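Local coordinates for protein enoyl-CoA hydratase/isomerase (Mycobacterium abscessus, PDB 3QXZ) that probably acts on enoyl-CoA thioesters as a hydratase or isomerase of the crotonase-like family, consistent with a role in fatty acid metabolism, at residues 41-46 / 55-60. Residues are numbered along the deposited sequence; the frame is centred on the assembly and turned at random.
Sequences AAYQRL and IVLTGA. With K (potassium ion), chain D; EDO (1,2-ethanediol), chain I.
Ile55 lays its CD1 on Leu46 and its CG2 against the ring edge of Tyr43, one branch to each residue of the helix. CD1 packs on the CB of Leu46 at 3.8 Å, while CG2 meets the Tyr43 ring at the rim, CE1 being 4.1 Å away and the methyl close to the ring plane, so the ring presents its edge and not a face. The split follows from the torsion at Ile55: with chi1 at -60°, CG1 stands anti to the carbonyl carbon and CG2 anti to the backbone N. Farther along the strand, the phenol oxygen of Tyr43 reaches Leu57, where OH to CD2 is 3.4 Å and the two side chains cross at about a right angle; this is a contact of oxygen with methyl. The four touching residues are all buried, and the two segments hide 206 Å² between them; the axes of 41-46 and 55-59 come no closer than 10.9 Å, a gap that side chains alone span. These axes run nearly antiparallel, at 162°; they belong to helix 33-48 and strand 54-59, the second and third elements of a beta-alpha-beta unit that begins with strand 17-23, part of the crotonase fold. Leu46 also touches Ala18 of that first strand, and Ala94 and Leu97 pack on Tyr43 from a loop. Near the end of the helix, Leu46 O binds a potassium ion at 2.8 Å, a site completed by water, the backbone oxygens of Asp47, Asp49 and Val52, and Thr99 OG1. Thr99 also touches Ile55, whose CD1 lies 6.2 Å from the potassium ion.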
# COMPACT_ATOMS: atom_id res chain seq x y z
N ALA A 41 2.54 14.58 -25.47
CA ALA A 41 2.92 15.93 -25.88
C ALA A 41 2.15 16.98 -25.11
O ALA A 41 2.72 18.00 -24.72
CB ALA A 41 2.72 16.11 -27.39
N ALA A 42 0.85 16.74 -24.89
CA ALA A 42 0.01 17.67 -24.15
C ALA A 42 0.44 17.74 -22.68
O ALA A 42 0.53 18.83 -22.12
CB ALA A 42 -1.46 17.30 -24.25
N TYR A 43 0.70 16.59 -22.06
CA TYR A 43 1.22 16.59 -20.68
C TYR A 43 2.47 17.47 -20.57
O TYR A 43 2.60 18.26 -19.65
CB TYR A 43 1.55 15.17 -20.22
CG TYR A 43 0.39 14.38 -19.69
CD1 TYR A 43 -0.72 15.00 -19.12
CD2 TYR A 43 0.41 13.00 -19.74
CE1 TYR A 43 -1.77 14.26 -18.59
CE2 TYR A 43 -0.65 12.24 -19.23
CZ TYR A 43 -1.74 12.89 -18.67
OH TYR A 43 -2.78 12.16 -18.14
N GLN A 44 3.41 17.31 -21.50
CA GLN A 44 4.66 18.07 -21.41
C GLN A 44 4.43 19.58 -21.57
O GLN A 44 4.93 20.39 -20.78
CB GLN A 44 5.68 17.58 -22.44
CG GLN A 44 7.05 18.28 -22.26
CD GLN A 44 7.68 17.93 -20.92
OE1 GLN A 44 8.07 16.79 -20.69
NE2 GLN A 44 7.76 18.93 -20.03
N ARG A 45 3.64 19.96 -22.56
CA ARG A 45 3.37 21.38 -22.82
C ARG A 45 2.62 22.01 -21.65
O ARG A 45 2.95 23.11 -21.22
CB ARG A 45 2.60 21.53 -24.14
CG ARG A 45 2.14 22.95 -24.41
CD ARG A 45 1.50 23.07 -25.80
NE ARG A 45 0.57 21.98 -26.08
CZ ARG A 45 -0.66 21.88 -25.58
NH1 ARG A 45 -1.14 22.82 -24.76
NH2 ARG A 45 -1.41 20.83 -25.90
N LEU A 46 1.60 21.30 -21.14
CA LEU A 46 0.79 21.83 -20.06
C LEU A 46 1.60 21.90 -18.77
O LEU A 46 1.43 22.84 -17.98
CB LEU A 46 -0.49 21.00 -19.87
CG LEU A 46 -1.48 21.06 -21.05
CD1 LEU A 46 -2.57 20.03 -20.85
CD2 LEU A 46 -2.06 22.46 -21.21
N ILE A 55 -4.16 19.64 -14.26
CA ILE A 55 -4.66 18.99 -15.46
C ILE A 55 -5.72 17.97 -15.08
O ILE A 55 -5.49 17.14 -14.19
CB ILE A 55 -3.52 18.29 -16.22
CG1 ILE A 55 -2.44 19.29 -16.64
CG2 ILE A 55 -4.06 17.50 -17.43
CD1 ILE A 55 -1.05 18.68 -16.89
N VAL A 56 -6.88 18.04 -15.73
CA VAL A 56 -7.93 17.03 -15.57
C VAL A 56 -8.04 16.23 -16.85
O VAL A 56 -8.20 16.83 -17.92
CB VAL A 56 -9.29 17.68 -15.20
CG1 VAL A 56 -10.42 16.63 -15.12
CG2 VAL A 56 -9.17 18.44 -13.88
N LEU A 57 -7.93 14.91 -16.75
CA LEU A 57 -8.10 13.99 -17.88
C LEU A 57 -9.45 13.30 -17.80
O LEU A 57 -9.82 12.73 -16.76
CB LEU A 57 -6.97 12.95 -17.88
CG LEU A 57 -6.99 11.94 -19.03
CD1 LEU A 57 -6.82 12.59 -20.40
CD2 LEU A 57 -5.87 10.92 -18.77
N THR A 58 -10.21 13.33 -18.90
CA THR A 58 -11.56 12.77 -18.92
C THR A 58 -11.89 12.22 -20.31
O THR A 58 -11.10 12.41 -21.24
CB THR A 58 -12.58 13.82 -18.42
OG1 THR A 58 -13.75 13.16 -17.94
CG2 THR A 58 -12.93 14.85 -19.49
N GLY A 59 -13.01 11.51 -20.43
CA GLY A 59 -13.45 10.98 -21.73
C GLY A 59 -14.78 11.53 -22.19
O GLY A 59 -15.62 11.92 -21.38
N ALA A 60 -14.99 11.53 -23.50
CA ALA A 60 -16.30 11.89 -24.05
C ALA A 60 -17.31 10.85 -23.58
O ALA A 60 -17.11 9.66 -23.79
CB ALA A 60 -16.25 11.93 -25.57
K K D . 2.01 23.84 -15.38
C1 EDO I . 8.27 15.70 -17.32
O1 EDO I . 9.18 15.62 -18.43
C2 EDO I . 8.50 17.00 -16.55
O2 EDO I . 7.89 18.10 -17.26
O HOH W 1 3.75 25.14 -13.74